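Local coordinates for protein cortical-lytic enzyme (Clostridium perfringens, PDB 5JIP) that probably hydrolyses spore-cortex peptidoglycan during germination, as a muramidase of glycoside hydrolase family 25, at residues Ser225-Met230 with Lys255-Asn260; Ala240-Asn245 with Ile283-Phe288; Val249-Asn254 with Thr279-Asp284; Asn263-Asp268 with Ser299-Asp304; Pro295-Ile300 with Arg313-Leu318. All coordinates share one frame; numbering follows the deposited sequence.

Overall arrangement
After the family 25 barrel, the chain runs into a C-terminal beta-sandwich of three plus four strands. Interaction 1 closes the loop from the linker at 225-230 to the turn at 255-260, and magnesium sits on it. Interaction 2 joins the turn after strand 239-243 to the end of strand 280-284. Interaction 3 opens inside interaction 2 and finishes on the same strand; both cross interaction 1. Interaction 4 pairs strands 259-266 and 296-304 in the four-stranded sheet, crosses interactions 2 and 3, and returns to the metal through Asp304. Interaction 5 starts where interaction 4 ends, on strand 296-304, and adds strand 314-318 as a hairpin partner.

Interaction 1. Residues Ser225-Met230 with Lys255-Asn260. With MG (magnesium ion), chain E.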
# COMPACT_ATOMS: atom_id res chain seq x y z
N SER A 225 7.26 14.55 3.27
CA SER A 225 8.45 13.75 3.47
C SER A 225 9.20 13.56 2.16
O SER A 225 8.59 13.26 1.13
CB SER A 225 8.11 12.38 4.03
OG SER A 225 9.29 11.62 4.16
N ILE A 226 10.52 13.68 2.23
CA ILE A 226 11.37 13.39 1.08
C ILE A 226 11.15 11.95 0.61
O ILE A 226 11.34 11.64 -0.57
CB ILE A 226 12.85 13.67 1.44
CG1 ILE A 226 13.73 13.46 0.22
CG2 ILE A 226 13.32 12.77 2.56
CD1 ILE A 226 13.52 14.54 -0.87
N ASP A 227 10.77 11.06 1.52
CA ASP A 227 10.53 9.67 1.17
C ASP A 227 9.46 9.55 0.08
O ASP A 227 9.54 8.64 -0.75
CB ASP A 227 10.11 8.87 2.41
CG ASP A 227 11.15 8.88 3.53
OD1 ASP A 227 12.32 9.11 3.26
OD2 ASP A 227 10.76 8.64 4.70
N SER A 228 8.51 10.48 0.03
CA SER A 228 7.42 10.41 -0.94
C SER A 228 7.88 10.74 -2.36
O SER A 228 7.10 10.57 -3.29
CB SER A 228 6.30 11.34 -0.53
OG SER A 228 5.71 10.88 0.68
N LEU A 229 9.10 11.23 -2.54
CA LEU A 229 9.66 11.42 -3.87
C LEU A 229 10.57 10.28 -4.30
O LEU A 229 10.92 10.20 -5.50
CB LEU A 229 10.48 12.74 -3.92
CG LEU A 229 9.69 14.04 -3.74
CD1 LEU A 229 10.64 15.23 -3.74
CD2 LEU A 229 8.62 14.18 -4.84
N MET A 230 10.98 9.41 -3.36
CA MET A 230 12.03 8.41 -3.57
C MET A 230 11.53 6.97 -3.38
O MET A 230 10.58 6.74 -2.62
CB MET A 230 13.19 8.63 -2.60
CG MET A 230 13.74 10.01 -2.66
SD MET A 230 15.27 10.21 -1.70
CE MET A 230 14.76 9.76 -0.04
N LYS A 255 11.61 2.39 7.60
CA LYS A 255 11.21 3.57 8.34
C LYS A 255 10.55 4.65 7.49
O LYS A 255 10.16 5.69 8.03
CB LYS A 255 12.42 4.19 9.06
CG LYS A 255 13.31 3.24 9.81
CD LYS A 255 12.66 2.59 11.01
CE LYS A 255 13.64 1.55 11.58
NZ LYS A 255 12.96 0.38 12.22
N GLU A 256 10.38 4.44 6.18
CA GLU A 256 9.88 5.51 5.33
C GLU A 256 8.46 5.90 5.69
O GLU A 256 7.60 5.05 5.97
CB GLU A 256 9.94 5.11 3.86
CG GLU A 256 11.33 5.05 3.29
CD GLU A 256 12.00 3.71 3.51
OE1 GLU A 256 11.34 2.74 3.95
OE2 GLU A 256 13.20 3.62 3.23
N ASP A 257 8.21 7.21 5.62
CA ASP A 257 6.88 7.73 5.91
C ASP A 257 5.85 7.21 4.93
O ASP A 257 4.68 7.10 5.28
CB ASP A 257 6.90 9.26 5.89
CG ASP A 257 7.88 9.83 6.89
OD1 ASP A 257 7.77 9.44 8.07
OD2 ASP A 257 8.78 10.61 6.50
N ASP A 258 6.27 6.89 3.71
CA ASP A 258 5.35 6.42 2.69
C ASP A 258 5.46 4.91 2.48
O ASP A 258 5.04 4.42 1.43
CB ASP A 258 5.60 7.15 1.37
CG ASP A 258 6.98 6.87 0.80
OD1 ASP A 258 7.88 6.42 1.57
OD2 ASP A 258 7.20 7.12 -0.41
N LEU A 259 6.05 4.19 3.44
CA LEU A 259 6.15 2.74 3.33
C LEU A 259 4.76 2.12 3.18
O LEU A 259 3.81 2.51 3.86
CB LEU A 259 6.84 2.18 4.56
CG LEU A 259 7.07 0.68 4.57
CD1 LEU A 259 8.09 0.28 3.54
CD2 LEU A 259 7.48 0.29 5.96
N ASN A 260 4.65 1.16 2.28
CA ASN A 260 3.39 0.50 2.07
C ASN A 260 3.44 -1.01 2.16
O ASN A 260 2.37 -1.61 2.29
CB ASN A 260 2.82 0.90 0.71
CG ASN A 260 1.34 1.14 0.79
OD1 ASN A 260 0.79 1.21 1.89
ND2 ASN A 260 0.68 1.24 -0.36
MG MG E . 8.80 6.80 -1.63
O HOH W 1 9.81 5.74 -0.08
O HOH W 2 7.85 7.73 -3.26
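The carboxylates of Asp227 and Asp257 approach each other from opposite segments, and each is gripped by a donor from across the contact. Asp257 N gives a nearly straight bond (163°) to Asp227 OD2 at 3.1 Å, arriving on the anti side and slightly out of the carboxylate plane. Asp257 OD2 takes the hydroxyl of Ser225 OG at 2.6 Å through its anti lone pair. The same OG accepts from Asp227 N, making an ST turn that leads into the 3-10 segment 226-229. These donors probably ease the repulsion between Asp227 OD2 and Asp257 OD2, 3.3 Å apart. Glu256 crosses Asp227 at about a right angle, the two carboxylate planes turned 69° from each other, and its OE2 is bonded to Ser233 N. The contact fastens the segment between barrel and beta-sandwich to a type I turn, Glu256 to Leu259, at the start of strand 259-266. Asp258, with CG lodged between its backbone N and carbonyl carbon (chi1 64°), turns OD2 onto magnesium at 2.0 Å. Asp227 O and Met230 O bind the ion from segment 225-230, and two waters and Asp304 OD2 complete six ligands. Water 1 also donates to Asp258 OD1 at 2.6 Å.

Interaction 2. Residues Ala240-Asn245 with Ile283-Phe288; sequences AYISGN and IDKSRF
Asn245 and Lys285 bury most of the surface here, the lysine chain running over the asparagine backbone. Lys285 N donates to Asn245 O at 2.9 Å, and Lys285 CB lies only 3.1 Å from the same oxygen. Further out, Lys285 CD rests 3.5 Å from Asn245 C, so the aliphatic part of the chain lies along the peptide group. A bend at chi3 (73°) then swings the ammonium group toward Ile242, where Lys285 NZ stops 3.6 Å from Ile242 CG2 and the two side chains meet at about a right angle. Gly244, with its positive phi, and Asn245 form the tight connection of the hairpin between strands 239-243 and 246-250; the contact joins this hairpin turn to the exit of strand 280-284, the third strand of the same sheet, one layer of a fibronectin type III-like sandwich. There Asp284 makes an Asx turn: its OD1 accepts from Ser286 N at 3.0 Å and from Ser286 OG at 2.7 Å, both reaching it from the same face of the carboxylate. This pair of bonds shapes the start of the 3-10 segment 285-287. Asn245 ND2 stands 3.8 Å from Asp284 OD1, its amide plane nearly perpendicular to the carboxylate.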
# COMPACT_ATOMS: atom_id res chain seq x y z
N ALA A 240 16.52 -15.48 8.59
CA ALA A 240 15.62 -16.58 8.32
C ALA A 240 16.19 -17.85 8.93
O ALA A 240 17.40 -18.00 9.07
CB ALA A 240 15.41 -16.79 6.82
N TYR A 241 15.29 -18.78 9.27
CA TYR A 241 15.68 -20.12 9.70
C TYR A 241 14.61 -21.10 9.26
O TYR A 241 13.46 -20.72 9.03
CB TYR A 241 15.91 -20.17 11.23
CG TYR A 241 14.67 -19.97 12.08
CD1 TYR A 241 13.84 -21.04 12.41
CD2 TYR A 241 14.35 -18.71 12.59
CE1 TYR A 241 12.72 -20.86 13.20
CE2 TYR A 241 13.22 -18.52 13.37
CZ TYR A 241 12.41 -19.60 13.68
OH TYR A 241 11.30 -19.43 14.45
N ILE A 242 15.01 -22.36 9.13
CA ILE A 242 14.11 -23.45 8.75
C ILE A 242 13.82 -24.29 9.99
O ILE A 242 14.74 -24.66 10.72
CB ILE A 242 14.69 -24.30 7.62
CG1 ILE A 242 14.87 -23.44 6.37
CG2 ILE A 242 13.80 -25.48 7.34
CD1 ILE A 242 15.31 -24.21 5.13
N SER A 243 12.55 -24.57 10.22
CA SER A 243 12.14 -25.48 11.29
C SER A 243 10.91 -26.21 10.80
O SER A 243 9.99 -25.58 10.25
CB SER A 243 11.85 -24.73 12.59
OG SER A 243 11.54 -25.61 13.65
N GLY A 244 10.88 -27.52 11.00
CA GLY A 244 9.76 -28.26 10.43
C GLY A 244 9.75 -28.03 8.94
O GLY A 244 10.80 -27.98 8.28
N ASN A 245 8.55 -27.88 8.38
CA ASN A 245 8.45 -27.69 6.94
C ASN A 245 8.29 -26.22 6.58
O ASN A 245 7.77 -25.90 5.50
CB ASN A 245 7.29 -28.51 6.37
CG ASN A 245 7.56 -28.94 4.93
OD1 ASN A 245 8.67 -29.38 4.60
ND2 ASN A 245 6.56 -28.79 4.07
N ILE A 283 6.71 -19.14 5.85
CA ILE A 283 6.56 -19.64 4.48
C ILE A 283 6.52 -21.15 4.52
O ILE A 283 7.42 -21.79 5.08
CB ILE A 283 7.70 -19.15 3.58
CG1 ILE A 283 7.73 -17.63 3.54
CG2 ILE A 283 7.55 -19.73 2.18
CD1 ILE A 283 8.92 -17.09 2.77
N ASP A 284 5.51 -21.73 3.87
CA ASP A 284 5.38 -23.17 3.73
C ASP A 284 6.32 -23.66 2.63
O ASP A 284 6.18 -23.28 1.46
CB ASP A 284 3.92 -23.51 3.42
CG ASP A 284 3.63 -25.00 3.49
OD1 ASP A 284 4.51 -25.79 3.12
OD2 ASP A 284 2.52 -25.36 3.92
N LYS A 285 7.28 -24.53 3.01
CA LYS A 285 8.32 -24.98 2.08
C LYS A 285 7.78 -25.79 0.92
O LYS A 285 8.39 -25.81 -0.16
CB LYS A 285 9.35 -25.83 2.82
CG LYS A 285 10.35 -25.06 3.63
CD LYS A 285 11.16 -26.00 4.51
CE LYS A 285 12.15 -26.80 3.68
NZ LYS A 285 13.04 -27.63 4.54
N SER A 286 6.65 -26.47 1.13
CA SER A 286 6.11 -27.37 0.11
C SER A 286 5.66 -26.62 -1.13
O SER A 286 5.50 -27.24 -2.18
CB SER A 286 4.93 -28.14 0.68
OG SER A 286 3.86 -27.26 0.95
N ARG A 287 5.46 -25.31 -1.04
CA ARG A 287 5.05 -24.55 -2.21
C ARG A 287 6.19 -24.30 -3.17
O ARG A 287 5.95 -23.74 -4.25
CB ARG A 287 4.44 -23.21 -1.80
CG ARG A 287 3.12 -23.36 -1.08
CD ARG A 287 2.45 -22.03 -0.81
NE ARG A 287 1.26 -22.20 0.02
CZ ARG A 287 0.59 -21.20 0.59
NH1 ARG A 287 0.98 -19.94 0.43
NH2 ARG A 287 -0.48 -21.48 1.33
N PHE A 288 7.42 -24.70 -2.83
CA PHE A 288 8.59 -24.41 -3.64
C PHE A 288 9.41 -25.68 -3.87
O PHE A 288 9.44 -26.57 -3.01
CB PHE A 288 9.46 -23.35 -2.97
CG PHE A 288 8.71 -22.10 -2.64
CD1 PHE A 288 8.62 -21.08 -3.56
CD2 PHE A 288 8.06 -21.98 -1.43
CE1 PHE A 288 7.90 -19.96 -3.27
CE2 PHE A 288 7.34 -20.87 -1.13
CZ PHE A 288 7.25 -19.85 -2.05

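Interaction 3. Residues Val249-Asn254 with Thr279-Asp284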
# COMPACT_ATOMS: atom_id res chain seq x y z
N VAL A 249 10.93 -16.10 8.45
CA VAL A 249 11.69 -14.94 7.97
C VAL A 249 11.32 -13.72 8.79
O VAL A 249 10.14 -13.50 9.09
CB VAL A 249 11.44 -14.69 6.46
CG1 VAL A 249 12.36 -13.58 5.95
CG2 VAL A 249 11.62 -15.98 5.65
N ASN A 250 12.32 -12.91 9.14
CA ASN A 250 12.02 -11.68 9.86
C ASN A 250 13.00 -10.60 9.43
O ASN A 250 14.04 -10.88 8.81
CB ASN A 250 12.05 -11.89 11.39
CG ASN A 250 13.45 -12.04 11.93
OD1 ASN A 250 14.09 -13.08 11.77
ND2 ASN A 250 13.91 -11.02 12.62
N TRP A 251 12.64 -9.35 9.72
CA TRP A 251 13.47 -8.22 9.31
C TRP A 251 13.18 -7.03 10.19
O TRP A 251 12.19 -6.98 10.93
CB TRP A 251 13.24 -7.90 7.82
CG TRP A 251 11.80 -7.63 7.44
CD1 TRP A 251 11.16 -6.43 7.44
CD2 TRP A 251 10.83 -8.60 7.00
NE1 TRP A 251 9.84 -6.59 7.03
CE2 TRP A 251 9.61 -7.90 6.76
CE3 TRP A 251 10.86 -9.98 6.80
CZ2 TRP A 251 8.45 -8.54 6.32
CZ3 TRP A 251 9.70 -10.61 6.36
CH2 TRP A 251 8.51 -9.89 6.13
N THR A 252 14.07 -6.04 10.12
CA THR A 252 13.83 -4.75 10.74
C THR A 252 12.84 -3.96 9.92
O THR A 252 12.91 -3.94 8.69
CB THR A 252 15.14 -3.96 10.86
OG1 THR A 252 16.07 -4.72 11.62
CG2 THR A 252 14.89 -2.59 11.50
N ALA A 253 11.92 -3.28 10.60
CA ALA A 253 10.94 -2.48 9.88
C ALA A 253 11.63 -1.35 9.13
O ALA A 253 12.50 -0.65 9.67
CB ALA A 253 9.90 -1.90 10.83
N ASN A 254 11.26 -1.20 7.85
CA ASN A 254 11.65 0.01 7.13
C ASN A 254 11.00 1.22 7.79
O ASN A 254 9.98 1.11 8.45
CB ASN A 254 11.23 -0.06 5.66
CG ASN A 254 12.30 -0.61 4.76
OD1 ASN A 254 12.83 -1.71 4.97
ND2 ASN A 254 12.62 0.16 3.71
N THR A 279 6.94 -7.33 9.99
CA THR A 279 8.36 -7.64 10.18
C THR A 279 8.66 -9.13 10.08
O THR A 279 9.79 -9.55 10.38
CB THR A 279 8.87 -7.08 11.52
OG1 THR A 279 8.18 -7.67 12.62
CG2 THR A 279 8.69 -5.57 11.59
N LYS A 280 7.70 -9.95 9.66
CA LYS A 280 7.94 -11.38 9.54
C LYS A 280 6.93 -12.03 8.60
O LYS A 280 5.88 -11.47 8.29
CB LYS A 280 7.89 -12.04 10.93
CG LYS A 280 6.56 -11.89 11.64
CD LYS A 280 6.60 -12.53 12.99
CE LYS A 280 5.37 -12.13 13.84
NZ LYS A 280 5.38 -12.88 15.11
N ILE A 281 7.29 -13.21 8.12
CA ILE A 281 6.41 -14.08 7.35
C ILE A 281 6.85 -15.51 7.60
O ILE A 281 8.04 -15.80 7.76
CB ILE A 281 6.43 -13.75 5.83
CG1 ILE A 281 5.38 -14.60 5.10
CG2 ILE A 281 7.79 -14.01 5.26
CD1 ILE A 281 5.25 -14.34 3.57
N VAL A 282 5.88 -16.41 7.69
CA VAL A 282 6.14 -17.84 7.80
C VAL A 282 5.77 -18.45 6.47
O VAL A 282 4.64 -18.28 6.01
CB VAL A 282 5.35 -18.47 8.95
CG1 VAL A 282 5.78 -19.92 9.14
CG2 VAL A 282 5.49 -17.63 10.22
N ILE A 283 6.71 -19.14 5.85
CA ILE A 283 6.56 -19.64 4.48
C ILE A 283 6.52 -21.15 4.52
O ILE A 283 7.42 -21.79 5.08
CB ILE A 283 7.70 -19.15 3.58
CG1 ILE A 283 7.73 -17.63 3.54
CG2 ILE A 283 7.55 -19.73 2.18
CD1 ILE A 283 8.92 -17.09 2.77
N ASP A 284 5.51 -21.73 3.87
CA ASP A 284 5.38 -23.17 3.73
C ASP A 284 6.32 -23.66 2.63
O ASP A 284 6.18 -23.28 1.46
CB ASP A 284 3.92 -23.51 3.42
CG ASP A 284 3.63 -25.00 3.49
OD1 ASP A 284 4.51 -25.79 3.12
OD2 ASP A 284 2.52 -25.36 3.92
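Val249 and Ile281 form the apolar centre, with Val249 CB 3.9 Å from Ile281 CG2 and Ile283 CD1 approaching Val249 CG2 from further along the strand. They lie on the inward face of the three-stranded sheet of a fibronectin type III-like sandwich, whose other sheet supplies Ile298 and Val264 as packing partners. Trp251 extends this core. With CG between its backbone N and carbonyl carbon (chi1 55°), the indole swings back under the opposite segment, and the peptide joining Thr279 to Lys280 lies flat over one ring face: Thr279 CA makes a CH-pi contact, 3.8 Å from the centre of the five-membered ring, while Lys280 N sits nearer the rim of the six-membered ring. Val249 CG1 meets the indole at its edge, and Ile281 CG2 stands 4.1 Å from Trp251 CZ3. Outward from the core come the backbone bonds. Val249 and Ile281 are a hydrogen-bonded antiparallel pair, joined both ways at 3.0 Å between N and O. Beyond the last bridge, Trp251 N still reaches Thr279 O at 2.9 Å. Asn250 and Lys280 form the non-hydrogen-bonded pair, their side chains turned to the outer face. There Asn250 OD1 accepts from Asn239 ND2, and the extended Lys280 chain carries NZ to salt bridges with Asp132 OD1 and Asp136 OD1 of the second subunit.

Interaction 4. Residues Asn263-Asp268 with Ser299-Asp304; sequences NVFVND and SIEAFD. With MG (magnesium ion), chain E.
Asn263 reaches across the strand pair to Glu301. From its CB, 3.6 Å from Glu301 OE2, the chain turns so that CG stands beside the backbone N (chi1 -68°) and 3.9 Å from Phe303 CE2. Asn263 OD1 comes 3.7 Å from the same ring carbon, Phe303 CE2, and is bonded to Thr273 OG1. At the tip, Asn263 ND2 donates to Glu301 OE2 at 3.1 Å, almost perfectly straight (175°), in the amide plane and onto the anti lone pair; the second subunit's Thr273 OG1 is another partner of ND2. Glu301 OE2 also meets the edge of the Phe265 ring, 3.8 Å from Phe265 CZ, while OE1 forms salt bridges with Arg313 and Arg143. On the other face Val264 CG2 packs 3.7 Å from Ile300 CD1. Strands 259-266 and 296-304 are the two inner strands of the four-stranded sheet, flanked by 269-275 and 314-318, and the second continues to Asp304, whose OD2 binds magnesium where the sandwich joins the barrel.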
# COMPACT_ATOMS: atom_id res chain seq x y z
N ASN A 263 7.48 -7.34 -0.45
CA ASN A 263 7.38 -8.62 -1.14
C ASN A 263 8.58 -9.48 -0.75
O ASN A 263 9.72 -9.00 -0.75
CB ASN A 263 7.36 -8.45 -2.66
CG ASN A 263 6.10 -7.77 -3.15
OD1 ASN A 263 5.00 -8.00 -2.64
ND2 ASN A 263 6.26 -6.88 -4.12
N VAL A 264 8.31 -10.75 -0.48
CA VAL A 264 9.32 -11.73 -0.09
C VAL A 264 9.38 -12.83 -1.14
O VAL A 264 8.34 -13.24 -1.69
CB VAL A 264 9.03 -12.32 1.30
CG1 VAL A 264 10.02 -13.42 1.65
CG2 VAL A 264 9.06 -11.20 2.34
N PHE A 265 10.59 -13.32 -1.39
CA PHE A 265 10.83 -14.30 -2.45
C PHE A 265 11.70 -15.44 -1.93
O PHE A 265 12.60 -15.23 -1.12
CB PHE A 265 11.53 -13.65 -3.62
CG PHE A 265 10.76 -12.49 -4.22
CD1 PHE A 265 10.88 -11.21 -3.70
CD2 PHE A 265 9.92 -12.70 -5.31
CE1 PHE A 265 10.17 -10.14 -4.26
CE2 PHE A 265 9.19 -11.64 -5.87
CZ PHE A 265 9.33 -10.36 -5.36
N VAL A 266 11.41 -16.65 -2.45
CA VAL A 266 12.21 -17.84 -2.19
C VAL A 266 12.79 -18.29 -3.53
O VAL A 266 12.04 -18.63 -4.45
CB VAL A 266 11.39 -18.97 -1.55
CG1 VAL A 266 12.25 -20.24 -1.42
CG2 VAL A 266 10.82 -18.55 -0.20
N ASN A 267 14.12 -18.29 -3.63
CA ASN A 267 14.80 -18.55 -4.90
C ASN A 267 14.10 -17.77 -6.01
O ASN A 267 13.79 -18.32 -7.07
CB ASN A 267 14.81 -20.04 -5.21
CG ASN A 267 15.61 -20.86 -4.20
OD1 ASN A 267 16.57 -20.37 -3.60
ND2 ASN A 267 15.22 -22.11 -4.03
N ASP A 268 13.78 -16.49 -5.76
CA ASP A 268 13.21 -15.56 -6.74
C ASP A 268 11.76 -15.87 -7.08
O ASP A 268 11.18 -15.17 -7.93
CB ASP A 268 14.03 -15.52 -8.04
CG ASP A 268 15.47 -15.05 -7.82
OD1 ASP A 268 15.70 -14.19 -6.95
OD2 ASP A 268 16.38 -15.56 -8.51
N SER A 299 14.85 -13.43 -0.27
CA SER A 299 15.09 -12.04 -0.61
C SER A 299 13.82 -11.22 -0.37
O SER A 299 12.70 -11.75 -0.34
CB SER A 299 15.55 -11.87 -2.06
OG SER A 299 14.59 -12.40 -2.93
N ILE A 300 14.00 -9.92 -0.25
CA ILE A 300 12.89 -9.06 0.11
C ILE A 300 13.08 -7.68 -0.51
O ILE A 300 14.21 -7.21 -0.68
CB ILE A 300 12.75 -8.98 1.64
CG1 ILE A 300 11.44 -8.31 2.05
CG2 ILE A 300 13.96 -8.26 2.24
CD1 ILE A 300 11.13 -8.38 3.53
N GLU A 301 11.96 -7.03 -0.83
CA GLU A 301 11.93 -5.63 -1.24
C GLU A 301 10.82 -4.90 -0.48
O GLU A 301 9.73 -5.45 -0.26
CB GLU A 301 11.71 -5.51 -2.76
CG GLU A 301 10.33 -6.04 -3.23
CD GLU A 301 10.23 -6.21 -4.74
OE1 GLU A 301 11.26 -6.05 -5.44
OE2 GLU A 301 9.10 -6.53 -5.22
N ALA A 302 11.11 -3.67 -0.09
CA ALA A 302 10.06 -2.77 0.36
C ALA A 302 9.43 -2.08 -0.84
O ALA A 302 10.03 -1.98 -1.91
CB ALA A 302 10.62 -1.74 1.33
N PHE A 303 8.19 -1.61 -0.67
CA PHE A 303 7.61 -0.73 -1.68
C PHE A 303 6.78 0.34 -0.98
O PHE A 303 6.36 0.17 0.17
CB PHE A 303 6.76 -1.48 -2.74
CG PHE A 303 5.62 -2.32 -2.19
CD1 PHE A 303 4.36 -1.76 -1.94
CD2 PHE A 303 5.79 -3.68 -1.99
CE1 PHE A 303 3.31 -2.54 -1.46
CE2 PHE A 303 4.75 -4.46 -1.53
CZ PHE A 303 3.51 -3.91 -1.25
N ASP A 304 6.60 1.47 -1.66
CA ASP A 304 5.96 2.63 -1.06
C ASP A 304 4.59 2.88 -1.70
O ASP A 304 4.15 2.15 -2.58
CB ASP A 304 6.89 3.86 -1.12
CG ASP A 304 7.21 4.32 -2.53
OD1 ASP A 304 6.53 3.92 -3.50
OD2 ASP A 304 8.17 5.11 -2.66
MG MG E . 8.80 6.80 -1.63
O HOH W 3 14.75 -15.23 -3.32
O HOH W 4 15.19 -11.89 -5.55
O HOH W 2 7.85 7.73 -3.26
O HOH W 1 9.81 5.74 -0.08

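Interaction 5. Residues Pro295-Ile300 with Arg313-Leu318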
# COMPACT_ATOMS: atom_id res chain seq x y z
N PRO A 295 21.36 -24.78 -1.07
CA PRO A 295 21.08 -23.49 -0.44
C PRO A 295 19.75 -22.91 -0.92
O PRO A 295 19.27 -23.22 -2.01
CB PRO A 295 22.25 -22.61 -0.90
CG PRO A 295 23.33 -23.55 -1.19
CD PRO A 295 22.67 -24.78 -1.74
N ILE A 296 19.16 -22.08 -0.06
CA ILE A 296 17.87 -21.44 -0.32
C ILE A 296 18.08 -19.94 -0.18
O ILE A 296 18.56 -19.47 0.85
CB ILE A 296 16.78 -21.92 0.64
CG1 ILE A 296 16.54 -23.43 0.45
CG2 ILE A 296 15.47 -21.15 0.40
CD1 ILE A 296 15.70 -24.07 1.56
N LYS A 297 17.72 -19.19 -1.22
CA LYS A 297 17.84 -17.74 -1.19
C LYS A 297 16.52 -17.11 -0.77
O LYS A 297 15.49 -17.26 -1.46
CB LYS A 297 18.28 -17.16 -2.53
CG LYS A 297 18.51 -15.64 -2.43
CD LYS A 297 19.02 -15.00 -3.73
CE LYS A 297 17.99 -15.10 -4.82
NZ LYS A 297 18.28 -14.10 -5.90
N ILE A 298 16.56 -16.39 0.33
CA ILE A 298 15.45 -15.56 0.77
C ILE A 298 15.79 -14.12 0.38
O ILE A 298 16.90 -13.64 0.64
CB ILE A 298 15.22 -15.69 2.28
CG1 ILE A 298 15.02 -17.16 2.71
CG2 ILE A 298 14.04 -14.82 2.71
CD1 ILE A 298 13.77 -17.84 2.13
N SER A 299 14.85 -13.43 -0.27
CA SER A 299 15.09 -12.04 -0.61
C SER A 299 13.82 -11.22 -0.37
O SER A 299 12.70 -11.75 -0.34
CB SER A 299 15.55 -11.87 -2.06
OG SER A 299 14.59 -12.40 -2.93
N ILE A 300 14.00 -9.92 -0.25
CA ILE A 300 12.89 -9.06 0.11
C ILE A 300 13.08 -7.68 -0.51
O ILE A 300 14.21 -7.21 -0.68
CB ILE A 300 12.75 -8.98 1.64
CG1 ILE A 300 11.44 -8.31 2.05
CG2 ILE A 300 13.96 -8.26 2.24
CD1 ILE A 300 11.13 -8.38 3.53
N ARG A 313 17.25 -6.01 -3.68
CA ARG A 313 16.61 -6.96 -2.78
C ARG A 313 17.65 -7.52 -1.81
O ARG A 313 18.57 -8.23 -2.21
CB ARG A 313 15.96 -8.09 -3.56
CG ARG A 313 14.78 -7.63 -4.36
CD ARG A 313 14.10 -8.79 -5.00
NE ARG A 313 12.93 -8.36 -5.75
CZ ARG A 313 12.30 -9.12 -6.64
NH1 ARG A 313 12.72 -10.36 -6.87
NH2 ARG A 313 11.25 -8.63 -7.28
N THR A 314 17.49 -7.20 -0.53
CA THR A 314 18.33 -7.79 0.50
C THR A 314 18.12 -9.30 0.52
O THR A 314 17.00 -9.79 0.37
CB THR A 314 17.98 -7.19 1.85
OG1 THR A 314 18.17 -5.76 1.81
CG2 THR A 314 18.85 -7.78 2.95
N GLU A 315 19.21 -10.03 0.69
CA GLU A 315 19.23 -11.49 0.58
C GLU A 315 19.68 -12.11 1.89
O GLU A 315 20.49 -11.54 2.63
CB GLU A 315 20.20 -12.00 -0.48
CG GLU A 315 19.92 -11.62 -1.87
CD GLU A 315 21.01 -12.14 -2.79
OE1 GLU A 315 21.97 -12.77 -2.28
OE2 GLU A 315 20.89 -11.93 -4.00
N TYR A 316 19.20 -13.33 2.13
CA TYR A 316 19.67 -14.16 3.22
C TYR A 316 19.72 -15.60 2.71
O TYR A 316 18.69 -16.14 2.29
CB TYR A 316 18.76 -14.04 4.45
CG TYR A 316 19.30 -14.78 5.64
CD1 TYR A 316 19.09 -16.13 5.79
CD2 TYR A 316 20.03 -14.12 6.60
CE1 TYR A 316 19.60 -16.82 6.87
CE2 TYR A 316 20.54 -14.79 7.69
CZ TYR A 316 20.32 -16.14 7.82
OH TYR A 316 20.83 -16.83 8.91
N ILE A 317 20.91 -16.21 2.72
CA ILE A 317 21.10 -17.56 2.17
C ILE A 317 21.03 -18.57 3.31
O ILE A 317 21.83 -18.51 4.25
CB ILE A 317 22.45 -17.69 1.44
CG1 ILE A 317 22.61 -16.59 0.38
CG2 ILE A 317 22.55 -19.07 0.81
CD1 ILE A 317 21.50 -16.55 -0.62
N LEU A 318 20.08 -19.50 3.20
CA LEU A 318 19.97 -20.65 4.09
C LEU A 318 20.76 -21.82 3.52
O LEU A 318 20.42 -22.32 2.44
CB LEU A 318 18.52 -21.08 4.27
CG LEU A 318 17.61 -20.05 4.92
CD1 LEU A 318 16.19 -20.24 4.42
CD2 LEU A 318 17.69 -20.24 6.42
O HOH W 4 15.19 -11.89 -5.55
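Leu318 CD1 fits against the flank of Ile298, 3.7 Å from Ile298 CG1, and Leu318 CB faces Ile296 CB at 4.1 Å, so the leucine fills the hollow between two isoleucines that stand two residues apart on the facing strand. This row forms part of the sandwich interior, where Ile242 and Ile247 of the other sheet press on Leu318. Tyr316 instead sends its ring away from its partner Ile298, toward Asn239 and Ala240. Ile300 and Thr314 close the row side by side, pointing the same way. The opposite face carries Pro295, Lys297, Glu315 and Ile317. Ile317 has CG1 beside its backbone N and folds at chi2 (-56°), which curls CD1 onto Lys297 CG at 3.6 Å; its CG2 rests against Pro295 CB at 3.9 Å. Lys297 bends in turn at chi3 (65°), laying its CD 3.6 Å from Glu315 CD; its NZ makes only a long salt bridge with Glu315 OE2, the closer partner being Asp268. At the far end Arg313 donates from NH1 to water 4 at 3.2 Å, at the guanidinium edge, and this water is bonded to Ser299 OG at 2.7 Å. Backbone bonds such as Ile296 N to Leu318 O, 2.8 Å, join the strands as an antiparallel beta hairpin, the last two strands of a fibronectin type III-like sandwich.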